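Local structure of CurD (Moorea producens 3L, 5KP7) at residues Asp74-Ser77 / Tyr78-Ala82; Thr117-Gln120 / Glu121-Leu125; Ala143-Gln146 / Met147-Leu151; Asp338-Thr341 / Pro342-Ile345; Gly361-Pro365 / Glu366-Ile370. The protein probably acts as a hydroxymethylglutaryl-CoA synthase-type acyltransferase of the thiolase-like superfamily and binds 4'-phosphopantetheine. The protein carries 3 engineered substitutions. One frame throughout, in Å; residues are numbered along the deposited sequence.

Interaction 1. Residues Asp74-Ser77 / Tyr78-Ala82; sequences DPVS and YAVNA
Tyr78 N donates to Asp74 O at 3.0 Å with an N-H...O angle of 168°, which ties the residue ahead of helix 75-89 to its first turn. Two side-chain bonds tighten the same end. Ser77 N gives its hydrogen to Asp74 OD1 at 3.0 Å, and Asp74 N gives one to Ser77 OG, also at 3.0 Å. A chi1 of 75° places OG between the backbone N and carbonyl carbon of Ser77, so that it faces back to the start of the helix and lies at the edge of the Tyr78 ring. Neither side of the contact is exposed: every touching residue is buried, and Asp74 OD2 is held by Arg438 and Tyr440. The looser part is apolar, where Val76 CG1 and Val80 CG2 come no nearer than 4.4 Å; Val76 also meets Met115, and Val80 meets Trp442 of strand 437-442. Replacing Ser77 by an alanine removes the hydroxyl and would probably leave Asp74 N without its acceptor, with the cap held from one direction alone. The two reciprocal bonds between Asp74 and Ser77 are those of a capping box, here closing the N-terminus of helix 75-89.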
loop_
_atom_site.group_PDB
_atom_site.type_symbol
_atom_site.label_atom_id
_atom_site.label_comp_id
_atom_site.label_asym_id
_atom_site.label_seq_id
_atom_site.Cartn_x
_atom_site.Cartn_y
_atom_site.Cartn_z
ATOM N N ASP A 74 -4.426 -15.718 8.502
ATOM C CA ASP A 74 -3.384 -14.887 9.064
ATOM C C ASP A 74 -2.412 -14.507 7.935
ATOM O O ASP A 74 -2.649 -14.850 6.772
ATOM C CB ASP A 74 -2.775 -15.588 10.297
ATOM C CG ASP A 74 -1.867 -16.743 9.957
ATOM O OD1 ASP A 74 -1.601 -16.960 8.758
ATOM O OD2 ASP A 74 -1.402 -17.416 10.912
ATOM N N PRO A 75 -1.329 -13.780 8.234
ATOM C CA PRO A 75 -0.445 -13.387 7.148
ATOM C C PRO A 75 0.242 -14.545 6.452
ATOM O O PRO A 75 0.562 -14.433 5.291
ATOM C CB PRO A 75 0.546 -12.429 7.819
ATOM C CG PRO A 75 -0.227 -11.871 8.953
ATOM C CD PRO A 75 -1.049 -13.019 9.470
ATOM N N VAL A 76 0.448 -15.666 7.144
ATOM C CA VAL A 76 0.999 -16.868 6.520
ATOM C C VAL A 76 0.025 -17.437 5.499
ATOM O O VAL A 76 0.395 -17.737 4.373
ATOM C CB VAL A 76 1.354 -17.952 7.587
ATOM C CG1 VAL A 76 1.759 -19.268 6.933
ATOM C CG2 VAL A 76 2.466 -17.451 8.513
ATOM N N SER A 77 -1.227 -17.647 5.899
ATOM C CA SER A 77 -2.205 -18.200 4.990
ATOM C C SER A 77 -2.449 -17.267 3.798
ATOM O O SER A 77 -2.539 -17.745 2.665
ATOM C CB SER A 77 -3.496 -18.604 5.723
ATOM O OG SER A 77 -4.309 -17.524 6.091
ATOM N N TYR A 78 -2.462 -15.950 4.039
ATOM C CA TYR A 78 -2.578 -14.997 2.949
ATOM C C TYR A 78 -1.389 -15.171 1.984
ATOM O O TYR A 78 -1.577 -15.193 0.757
ATOM C CB TYR A 78 -2.632 -13.562 3.499
ATOM C CG TYR A 78 -4.013 -12.992 3.622
ATOM C CD1 TYR A 78 -4.936 -13.508 4.530
ATOM C CD2 TYR A 78 -4.422 -11.916 2.828
ATOM C CE1 TYR A 78 -6.219 -12.963 4.631
ATOM C CE2 TYR A 78 -5.688 -11.385 2.933
ATOM C CZ TYR A 78 -6.570 -11.874 3.844
ATOM O OH TYR A 78 -7.843 -11.310 3.884
ATOM N N ALA A 79 -0.183 -15.243 2.542
ATOM C CA ALA A 79 1.030 -15.393 1.752
ATOM C C ALA A 79 1.051 -16.652 0.908
ATOM O O ALA A 79 1.419 -16.619 -0.278
ATOM C CB ALA A 79 2.261 -15.355 2.644
ATOM N N VAL A 80 0.688 -17.789 1.517
ATOM C CA VAL A 80 0.652 -19.045 0.799
ATOM C C VAL A 80 -0.382 -18.996 -0.339
ATOM O O VAL A 80 -0.116 -19.463 -1.441
ATOM C CB VAL A 80 0.431 -20.237 1.761
ATOM C CG1 VAL A 80 0.158 -21.527 0.978
ATOM C CG2 VAL A 80 1.625 -20.391 2.706
ATOM N N ASN A 81 -1.566 -18.441 -0.077
ATOM C CA ASN A 81 -2.566 -18.303 -1.114
ATOM C C ASN A 81 -2.122 -17.394 -2.266
ATOM O O ASN A 81 -2.472 -17.662 -3.438
ATOM C CB ASN A 81 -3.894 -17.872 -0.502
ATOM C CG ASN A 81 -4.531 -18.982 0.316
ATOM O OD1 ASN A 81 -4.489 -20.142 -0.065
ATOM N ND2 ASN A 81 -5.158 -18.627 1.418
ATOM N N ALA A 82 -1.331 -16.353 -1.955
ATOM C CA ALA A 82 -0.784 -15.492 -2.999
ATOM C C ALA A 82 0.272 -16.224 -3.838
ATOM O O ALA A 82 0.309 -16.075 -5.074
ATOM C CB ALA A 82 -0.210 -14.237 -2.387
#

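Interaction 2. Residues Thr117-Gln120 / Glu121-Leu125; sequences TYIQ and EYLGL
Glu121 OE1 accepts the shortest sound polar bond of the contact, 2.7 Å from a water that also donates to Gln120 OE1 at 2.8 Å. Both hydrogens of the water are thereby spent on linking two neighbouring side chains at the outer surface of helix 115-123. The carboxamide is steadied from its other end, since Gln120 NE2 donates to Ser126 O. Gln120 CG stands anti to the backbone N (chi1 177°), which sends the chain toward the end of the helix, and Gln120 CG meets Leu125 CB at 3.8 Å. Beneath it the main chain closes the helix: Leu125 N reaches back to Gln120 O at 3.0 Å, lying in the carbonyl plane, while Gly124 N bonds to Glu121 O. Gly124 has a phi of 72°, and the arrangement is a Schellman motif. On the buried side Ile119 and Leu123 lie alongside each other and point the same way, CG2 of Ile119 against CD1 of Leu123 at 3.6 Å. The Tyr122 ring turns its edge to Tyr118 O, which lies in the ring plane 3.3 Å from Tyr122 CD1. Tyr122 OH bonds to Tyr440 N, and the rings of Tyr122 and Tyr440 meet edge-to-face. The helix belongs to a beta-alpha-beta unit with strands 98-104 and 130-134: Leu125 packs on Ile98 and Val101, and Ile119 reaches Thr103 of strand 98-104 and, beyond the unit, Ile165 of strand 161-168. Leu123 fits against Ala83 and Ile87 of helix 75-89.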
loop_
_atom_site.group_PDB
_atom_site.type_symbol
_atom_site.label_atom_id
_atom_site.label_comp_id
_atom_site.label_asym_id
_atom_site.label_seq_id
_atom_site.Cartn_x
_atom_site.Cartn_y
_atom_site.Cartn_z
ATOM N N THR A 117 9.422 -19.579 7.149
ATOM C CA THR A 117 9.528 -21.011 7.498
ATOM C C THR A 117 8.218 -21.781 7.247
ATOM O O THR A 117 8.214 -22.817 6.582
ATOM C CB THR A 117 9.972 -21.191 8.964
ATOM O OG1 THR A 117 9.061 -20.533 9.861
ATOM C CG2 THR A 117 11.343 -20.561 9.177
ATOM N N TYR A 118 7.098 -21.236 7.693
ATOM C CA TYR A 118 5.776 -21.817 7.401
ATOM C C TYR A 118 5.469 -21.801 5.927
ATOM O O TYR A 118 4.947 -22.758 5.383
ATOM C CB TYR A 118 4.683 -21.049 8.133
ATOM C CG TYR A 118 4.630 -21.264 9.623
ATOM C CD1 TYR A 118 4.206 -22.481 10.149
ATOM C CD2 TYR A 118 4.846 -20.235 10.505
ATOM C CE1 TYR A 118 4.100 -22.674 11.519
ATOM C CE2 TYR A 118 4.742 -20.415 11.885
ATOM C CZ TYR A 118 4.364 -21.659 12.377
ATOM O OH TYR A 118 4.244 -21.836 13.747
ATOM N N ILE A 119 5.817 -20.709 5.258
ATOM C CA ILE A 119 5.561 -20.566 3.831
ATOM C C ILE A 119 6.318 -21.635 3.038
ATOM O O ILE A 119 5.757 -22.331 2.182
ATOM C CB ILE A 119 5.854 -19.132 3.358
ATOM C CG1 ILE A 119 4.825 -18.159 3.947
ATOM C CG2 ILE A 119 5.856 -19.038 1.846
ATOM C CD1 ILE A 119 5.293 -16.717 4.015
ATOM N N GLN A 120 7.593 -21.817 3.352
ATOM C CA GLN A 120 8.386 -22.872 2.736
ATOM C C GLN A 120 7.758 -24.259 2.929
ATOM O O GLN A 120 7.700 -25.063 1.983
ATOM C CB GLN A 120 9.800 -22.833 3.302
ATOM C CG GLN A 120 10.748 -23.934 2.817
ATOM C CD GLN A 120 11.609 -24.492 3.937
ATOM O OE1 GLN A 120 11.189 -24.551 5.098
ATOM N NE2 GLN A 120 12.830 -24.860 3.607
ATOM N N GLU A 121 7.335 -24.540 4.148
ATOM C CA GLU A 121 6.719 -25.831 4.495
ATOM C C GLU A 121 5.492 -26.126 3.641
ATOM O O GLU A 121 5.371 -27.195 3.011
ATOM C CB GLU A 121 6.336 -25.837 5.977
ATOM C CG GLU A 121 5.619 -27.080 6.482
ATOM C CD GLU A 121 6.457 -28.331 6.436
ATOM O OE1 GLU A 121 7.705 -28.257 6.493
ATOM O OE2 GLU A 121 5.867 -29.438 6.374
ATOM N N TYR A 122 4.570 -25.184 3.621
ATOM C CA TYR A 122 3.296 -25.423 2.952
ATOM C C TYR A 122 3.365 -25.305 1.441
ATOM O O TYR A 122 2.539 -25.878 0.748
ATOM C CB TYR A 122 2.203 -24.546 3.572
ATOM C CG TYR A 122 1.769 -25.106 4.898
ATOM C CD1 TYR A 122 2.415 -24.735 6.074
ATOM C CD2 TYR A 122 0.693 -25.978 4.987
ATOM C CE1 TYR A 122 2.051 -25.265 7.317
ATOM C CE2 TYR A 122 0.306 -26.498 6.224
ATOM C CZ TYR A 122 0.976 -26.139 7.386
ATOM O OH TYR A 122 0.575 -26.645 8.623
ATOM N N LEU A 123 4.378 -24.643 0.896
ATOM C CA LEU A 123 4.568 -24.624 -0.557
ATOM C C LEU A 123 5.474 -25.764 -1.028
ATOM O O LEU A 123 5.595 -25.976 -2.219
ATOM C CB LEU A 123 5.152 -23.296 -1.011
ATOM C CG LEU A 123 4.240 -22.051 -0.901
ATOM C CD1 LEU A 123 5.057 -20.811 -1.238
ATOM C CD2 LEU A 123 3.015 -22.127 -1.771
ATOM N N GLY A 124 6.070 -26.517 -0.110
ATOM C CA GLY A 124 6.919 -27.657 -0.472
ATOM C C GLY A 124 8.254 -27.269 -1.071
ATOM O O GLY A 124 8.762 -27.967 -1.947
ATOM N N LEU A 125 8.825 -26.156 -0.632
ATOM C CA LEU A 125 10.059 -25.639 -1.221
ATOM C C LEU A 125 11.272 -26.389 -0.698
ATOM O O LEU A 125 11.193 -27.123 0.282
ATOM C CB LEU A 125 10.176 -24.124 -0.961
ATOM C CG LEU A 125 9.042 -23.270 -1.514
ATOM C CD1 LEU A 125 9.367 -21.807 -1.248
ATOM C CD2 LEU A 125 8.836 -23.491 -3.009
HETATM O O HOH W 1 9.836 -26.673 6.270
#

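Interaction 3. Residues Ala143-Gln146 / Met147-Leu151; sequences AGLQ and MAINL
Leu145 and Ile149 form a local packing contact one turn apart on helix 140-154, which lies against the large mixed sheet of this thiolase-like fold. The surroundings bear this out: Leu145 touches Leu199 and Val201 of strand 195-202 and Tyr359 of strand 355-363, Ala148 also rests on Val201, and Ile149 meets Ile210 of strand 208-219. The helical frame is regular, as in the bond from Ile149 N to Leu145 O, 2.9 Å long with an N-H...O angle of 168°. Ile149 CG1 is anti to its own carbonyl carbon (chi1 -73°), and the extended second torsion carries CD1 back over the preceding turn. There Ile149 CD1 packs 3.8 Å from Leu145 CG. Ile149 CD1 also lies beside the Gln146 carboxamide, 3.8 Å from Gln146 NE2, the two side chains running the same way. One methyl thus touches both an apolar side chain and the amide end of a polar one. On the exposed flank Met147 behaves differently. Its chain, bent at chi2 and chi3, folds back on the helix: Met147 CG approaches Ala143 O at 3.3 Å, and Met147 CE lies 3.7 Å from the same oxygen. Asn150 N follows the helical pattern and bonds to Gln146 O. The polar ends of these last two residues are then joined through one water, which donates both of its hydrogens, to Gln146 OE1 at 2.8 Å and to Asn150 OD1 at 2.8 Å.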
loop_
_atom_site.group_PDB
_atom_site.type_symbol
_atom_site.label_atom_id
_atom_site.label_comp_id
_atom_site.label_asym_id
_atom_site.label_seq_id
_atom_site.Cartn_x
_atom_site.Cartn_y
_atom_site.Cartn_z
ATOM N N ALA A 143 11.840 -3.251 -0.333
ATOM C CA ALA A 143 13.127 -3.686 0.191
ATOM C C ALA A 143 13.410 -5.162 -0.154
ATOM O O ALA A 143 14.521 -5.516 -0.605
ATOM C CB ALA A 143 13.198 -3.433 1.681
ATOM N N GLY A 144 12.420 -6.037 0.038
ATOM C CA GLY A 144 12.561 -7.449 -0.316
ATOM C C GLY A 144 12.820 -7.663 -1.791
ATOM O O GLY A 144 13.703 -8.460 -2.189
ATOM N N LEU A 145 12.074 -6.942 -2.631
ATOM C CA LEU A 145 12.273 -7.053 -4.059
ATOM C C LEU A 145 13.692 -6.622 -4.458
ATOM O O LEU A 145 14.344 -7.277 -5.259
ATOM C CB LEU A 145 11.239 -6.209 -4.811
ATOM C CG LEU A 145 11.399 -6.109 -6.335
ATOM C CD1 LEU A 145 11.438 -7.454 -7.062
ATOM C CD2 LEU A 145 10.300 -5.210 -6.896
ATOM N N GLN A 146 14.173 -5.525 -3.888
ATOM C CA GLN A 146 15.533 -5.069 -4.184
ATOM C C GLN A 146 16.581 -6.066 -3.736
ATOM O O GLN A 146 17.566 -6.257 -4.435
ATOM C CB GLN A 146 15.783 -3.676 -3.598
ATOM C CG GLN A 146 14.918 -2.596 -4.267
ATOM C CD GLN A 146 15.183 -2.445 -5.757
ATOM O OE1 GLN A 146 16.303 -2.647 -6.228
ATOM N NE2 GLN A 146 14.161 -2.109 -6.507
ATOM N N MET A 147 16.378 -6.713 -2.594
ATOM C CA MET A 147 17.345 -7.755 -2.124
ATOM C C MET A 147 17.355 -8.950 -3.087
ATOM O O MET A 147 18.414 -9.491 -3.412
ATOM C CB MET A 147 16.996 -8.206 -0.689
ATOM C CG MET A 147 17.196 -7.139 0.391
ATOM S SD MET A 147 18.699 -6.157 0.371
ATOM C CE MET A 147 18.143 -4.672 -0.456
ATOM N N ALA A 148 16.170 -9.319 -3.579
ATOM C CA ALA A 148 16.032 -10.432 -4.538
ATOM C C ALA A 148 16.709 -10.093 -5.872
ATOM O O ALA A 148 17.417 -10.924 -6.445
ATOM C CB ALA A 148 14.566 -10.811 -4.719
ATOM N N ILE A 149 16.473 -8.877 -6.355
ATOM C CA ILE A 149 17.135 -8.384 -7.573
ATOM C C ILE A 149 18.661 -8.519 -7.410
ATOM O O ILE A 149 19.378 -9.000 -8.298
ATOM C CB ILE A 149 16.733 -6.917 -7.848
ATOM C CG1 ILE A 149 15.291 -6.873 -8.357
ATOM C CG2 ILE A 149 17.698 -6.256 -8.858
ATOM C CD1 ILE A 149 14.612 -5.519 -8.234
ATOM N N ASN A 150 19.158 -8.073 -6.263
ATOM C CA ASN A 150 20.604 -8.127 -6.044
ATOM C C ASN A 150 21.161 -9.524 -5.889
ATOM O O ASN A 150 22.328 -9.744 -6.222
ATOM C CB ASN A 150 21.037 -7.225 -4.897
ATOM C CG ASN A 150 20.826 -5.756 -5.213
ATOM O OD1 ASN A 150 20.515 -5.377 -6.368
ATOM N ND2 ASN A 150 20.929 -4.921 -4.175
ATOM N N LEU A 151 20.369 -10.471 -5.406
ATOM C CA LEU A 151 20.803 -11.885 -5.454
ATOM C C LEU A 151 21.089 -12.302 -6.911
ATOM O O LEU A 151 22.161 -12.836 -7.223
ATOM C CB LEU A 151 19.767 -12.818 -4.815
ATOM C CG LEU A 151 20.045 -14.318 -5.003
ATOM C CD1 LEU A 151 21.311 -14.735 -4.252
ATOM C CD2 LEU A 151 18.838 -15.138 -4.536
HETATM O O HOH W 2 18.848 -3.251 -7.129
#

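Interaction 4. Residues Asp338-Thr341 / Pro342-Ile345; sequences DFST and PRRI
Arg343 grips Asp338 side-on with two nitrogens, yet only one of them meets the carboxylate: Arg343 NE donates to the main-chain Asp338 O at 2.8 Å, while NH2 makes a salt bridge to Asp338 OD1 at 2.9 Å. The flat groups are turned 65° against each other, and NH2 approaches OD1 from above the carboxylate plane. OD1 takes two further hydrogens, both from Ser340. Ser340 OG donates to the syn lone pair of Asp338 OD1 at 2.7 Å, and Ser340 N donates to Asp338 OD1 at 3.0 Å from above the carboxylate plane, closing an Asx turn in the loop between helix 325-336 and strand 343-351. With three donors on it, that oxygen is probably strongly polarised. A leucine in place of Arg343 would probably leave the Asp338 carboxylate without its countercharge and the carbonyl O without this donor. Thr341 CG2 covers one face of the guanidinium, 3.1 Å above its plane and offset to the rim. Nearer the backbone, a chi2 of -69° bends the arginine chain, and Arg343 CG passes Phe339 CD2 at 3.4 Å. Further along, the Phe339 ring touches Ile345 CD1 through its CE2, and it also meets Tyr270. At the bend into the strand, one water lies 2.6 Å from Thr341 OG1 and donates to Pro342 O at 2.7 Å.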
loop_
_atom_site.group_PDB
_atom_site.type_symbol
_atom_site.label_atom_id
_atom_site.label_comp_id
_atom_site.label_asym_id
_atom_site.label_seq_id
_atom_site.Cartn_x
_atom_site.Cartn_y
_atom_site.Cartn_z
ATOM N N ASP A 338 -2.749 -0.087 -21.098
ATOM C CA ASP A 338 -2.574 -0.548 -22.477
ATOM C C ASP A 338 -1.127 -0.954 -22.690
ATOM O O ASP A 338 -0.215 -0.118 -22.489
ATOM C CB ASP A 338 -2.920 0.579 -23.447
ATOM C CG ASP A 338 -2.916 0.112 -24.882
ATOM O OD1 ASP A 338 -1.828 -0.188 -25.404
ATOM O OD2 ASP A 338 -3.998 0.072 -25.495
ATOM N N PHE A 339 -0.919 -2.219 -23.059
ATOM C CA PHE A 339 0.423 -2.768 -23.303
ATOM C C PHE A 339 0.496 -3.340 -24.708
ATOM O O PHE A 339 1.151 -4.335 -24.956
ATOM C CB PHE A 339 0.807 -3.766 -22.184
ATOM C CG PHE A 339 0.876 -3.108 -20.871
ATOM C CD1 PHE A 339 -0.287 -2.866 -20.156
ATOM C CD2 PHE A 339 2.083 -2.602 -20.382
ATOM C CE1 PHE A 339 -0.250 -2.144 -18.990
ATOM C CE2 PHE A 339 2.126 -1.902 -19.184
ATOM C CZ PHE A 339 0.936 -1.667 -18.497
ATOM N N SER A 340 -0.142 -2.665 -25.657
ATOM C CA SER A 340 -0.038 -3.113 -27.064
ATOM C C SER A 340 1.384 -2.905 -27.632
ATOM O O SER A 340 1.719 -3.488 -28.646
ATOM C CB SER A 340 -1.104 -2.439 -27.915
ATOM O OG SER A 340 -1.004 -1.050 -27.799
ATOM N N THR A 341 2.206 -2.082 -26.966
ATOM C CA THR A 341 3.639 -1.956 -27.193
ATOM C C THR A 341 4.320 -1.939 -25.799
ATOM O O THR A 341 3.629 -1.674 -24.830
ATOM C CB THR A 341 3.916 -0.664 -27.968
ATOM O OG1 THR A 341 5.292 -0.588 -28.312
ATOM C CG2 THR A 341 3.536 0.561 -27.227
ATOM N N PRO A 342 5.648 -2.214 -25.693
ATOM C CA PRO A 342 6.212 -2.205 -24.326
ATOM C C PRO A 342 6.097 -0.853 -23.637
ATOM O O PRO A 342 6.188 0.194 -24.305
ATOM C CB PRO A 342 7.685 -2.589 -24.539
ATOM C CG PRO A 342 7.673 -3.390 -25.811
ATOM C CD PRO A 342 6.628 -2.726 -26.671
ATOM N N ARG A 343 5.876 -0.884 -22.320
ATOM C CA ARG A 343 5.641 0.327 -21.528
ATOM C C ARG A 343 6.556 0.356 -20.316
ATOM O O ARG A 343 6.863 -0.686 -19.736
ATOM C CB ARG A 343 4.198 0.375 -21.020
ATOM C CG ARG A 343 3.127 0.178 -22.075
ATOM C CD ARG A 343 3.037 1.350 -23.051
ATOM N NE ARG A 343 1.841 1.201 -23.880
ATOM C CZ ARG A 343 1.569 1.910 -24.976
ATOM N NH1 ARG A 343 2.419 2.848 -25.431
ATOM N NH2 ARG A 343 0.443 1.661 -25.657
ATOM N N ARG A 344 6.960 1.566 -19.932
ATOM C CA ARG A 344 7.759 1.770 -18.733
ATOM C C ARG A 344 6.876 2.307 -17.628
ATOM O O ARG A 344 6.058 3.218 -17.834
ATOM C CB ARG A 344 8.945 2.697 -19.005
ATOM C CG ARG A 344 9.725 3.073 -17.739
ATOM C CD ARG A 344 11.090 3.646 -18.058
ATOM N NE ARG A 344 12.059 2.609 -18.437
ATOM C CZ ARG A 344 12.528 2.370 -19.661
ATOM N NH1 ARG A 344 12.136 3.076 -20.728
ATOM N NH2 ARG A 344 13.415 1.408 -19.831
ATOM N N ILE A 345 7.007 1.675 -16.454
ATOM C CA ILE A 345 6.246 2.026 -15.278
ATOM C C ILE A 345 7.184 2.548 -14.208
ATOM O O ILE A 345 8.172 1.879 -13.862
ATOM C CB ILE A 345 5.479 0.788 -14.729
ATOM C CG1 ILE A 345 4.602 0.133 -15.842
ATOM C CG2 ILE A 345 4.637 1.185 -13.524
ATOM C CD1 ILE A 345 3.873 -1.136 -15.373
HETATM O O HOH W 3 6.690 1.037 -26.799
#

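Interaction 5. Residues Gly361-Pro365 / Glu366-Ile370; sequences GVVTP and EGAAI. Engineered in segment 366-370: Ala368 (natural residue Lys), Ala369 (natural residue Gln).
Thr364 is the N-cap of helix 365-372, at the point where strand 355-363 ends and the chain turns into the helix. Its hydroxyl oxygen OG1 accepts from Gly367 N at 3.0 Å, and the N-H...O angle of 169° makes the bond nearly straight. A chi1 of 63° sets OG1 between the threonine's own N and carbonyl carbon, facing the first helical turn. The carbonyl of the same residue is used as well: Ala368 N donates to Thr364 O at 2.9 Å, and one step on Ala369 N donates to Pro365 O at 3.0 Å. Thr364 therefore holds two successive N-H groups, one with its side chain and one with its main chain. Pro365, as the first helical residue, has no N-H to satisfy. Glu366 lies alongside the proline ring, its bent chain bringing Glu366 OE1 to 3.7 Å from Pro365 CD and 3.5 Å from Thr364 CB. On the inner side Val363 CG1 faces Ala368 CB at 4.3 Å, a light apolar touch; Ala368 and Ala369 are engineered in place of lysine and glutamine. Phe339 and Ile334 pack against both Val363 and Ala368 there. A carboxylate beside the opening turn probably interacts favourably with the helix N-terminus, adding to what the threonine supplies through directed hydrogen bonds.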
loop_
_atom_site.group_PDB
_atom_site.type_symbol
_atom_site.label_atom_id
_atom_site.label_comp_id
_atom_site.label_asym_id
_atom_site.label_seq_id
_atom_site.Cartn_x
_atom_site.Cartn_y
_atom_site.Cartn_z
ATOM N N GLY A 361 10.619 -0.122 -14.324
ATOM C CA GLY A 361 10.844 -1.257 -15.198
ATOM C C GLY A 361 9.881 -1.252 -16.363
ATOM O O GLY A 361 9.074 -0.327 -16.491
ATOM N N VAL A 362 9.951 -2.311 -17.165
ATOM C CA VAL A 362 9.205 -2.416 -18.416
ATOM C C VAL A 362 8.351 -3.672 -18.456
ATOM O O VAL A 362 8.780 -4.744 -17.998
ATOM C CB VAL A 362 10.181 -2.400 -19.610
ATOM C CG1 VAL A 362 9.481 -2.696 -20.941
ATOM C CG2 VAL A 362 10.912 -1.069 -19.663
ATOM N N VAL A 363 7.147 -3.525 -19.007
ATOM C CA VAL A 363 6.220 -4.612 -19.264
ATOM C C VAL A 363 5.965 -4.678 -20.781
ATOM O O VAL A 363 5.690 -3.645 -21.416
ATOM C CB VAL A 363 4.890 -4.336 -18.554
ATOM C CG1 VAL A 363 3.881 -5.431 -18.844
ATOM C CG2 VAL A 363 5.131 -4.209 -17.061
ATOM N N THR A 364 6.056 -5.883 -21.342
ATOM C CA THR A 364 5.818 -6.101 -22.767
ATOM C C THR A 364 4.384 -6.580 -22.985
ATOM O O THR A 364 3.719 -7.029 -22.055
ATOM C CB THR A 364 6.762 -7.187 -23.338
ATOM O OG1 THR A 364 6.494 -8.432 -22.692
ATOM C CG2 THR A 364 8.210 -6.834 -23.090
ATOM N N PRO A 365 3.912 -6.557 -24.252
ATOM C CA PRO A 365 2.587 -7.136 -24.521
ATOM C C PRO A 365 2.476 -8.595 -24.095
ATOM O O PRO A 365 1.452 -9.031 -23.613
ATOM C CB PRO A 365 2.427 -7.006 -26.052
ATOM C CG PRO A 365 3.472 -6.041 -26.497
ATOM C CD PRO A 365 4.472 -5.837 -25.414
ATOM N N GLU A 366 3.560 -9.326 -24.244
ATOM C CA GLU A 366 3.619 -10.736 -23.861
ATOM C C GLU A 366 3.473 -10.907 -22.345
ATOM O O GLU A 366 2.696 -11.756 -21.871
ATOM C CB GLU A 366 4.954 -11.345 -24.345
ATOM C CG GLU A 366 5.043 -11.489 -25.857
ATOM C CD GLU A 366 5.328 -10.198 -26.653
ATOM O OE1 GLU A 366 5.844 -9.170 -26.087
ATOM O OE2 GLU A 366 4.995 -10.237 -27.890
ATOM N N GLY A 367 4.214 -10.100 -21.589
ATOM C CA GLY A 367 4.093 -10.048 -20.144
ATOM C C GLY A 367 2.694 -9.694 -19.651
ATOM O O GLY A 367 2.173 -10.331 -18.740
ATOM N N ALA A 368 2.072 -8.684 -20.279
ATOM C CA ALA A 368 0.715 -8.294 -19.909
ATOM C C ALA A 368 -0.266 -9.417 -20.186
ATOM O O ALA A 368 -1.182 -9.626 -19.400
ATOM C CB ALA A 368 0.276 -7.024 -20.639
ATOM N N ALA A 369 -0.065 -10.154 -21.284
ATOM C CA ALA A 369 -0.939 -11.291 -21.603
ATOM C C ALA A 369 -0.815 -12.386 -20.553
ATOM O O ALA A 369 -1.825 -12.932 -20.121
ATOM C CB ALA A 369 -0.649 -11.824 -22.990
ATOM N N ILE A 370 0.407 -12.695 -20.126
ATOM C CA ILE A 370 0.609 -13.656 -19.016
ATOM C C ILE A 370 -0.085 -13.162 -17.751
ATOM O O ILE A 370 -0.820 -13.907 -17.091
ATOM C CB ILE A 370 2.107 -13.951 -18.756
ATOM C CG1 ILE A 370 2.743 -14.673 -19.968
ATOM C CG2 ILE A 370 2.274 -14.803 -17.500
ATOM C CD1 ILE A 370 4.256 -14.571 -19.996
#

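How the interactions relate
The five contacts form two touching pairs with interaction 3 between them. Interactions 1 and 2 pack helix on helix, Ala79 CB lying 3.6 Å from Ile119 CD1 and Val76 CG1 3.6 Å from Tyr118 CB. Interactions 4 and 5, centres 7 Å apart, are joined by neighbouring antiparallel strands: Arg343 N lies 2.9 Å from Val363 O, and Ile345 N 2.9 Å from Gly361 O, both probable hydrogen bonds. Interaction 3 touches neither pair; its nearest atoms are about 12 Å from interaction 2 and about 9 Å from interaction 5. All five lie away from the 4'-phosphopantetheine pocket, which includes Arg57, Phe187, Ser191 and Asn320, and none of their residues is among those that line it.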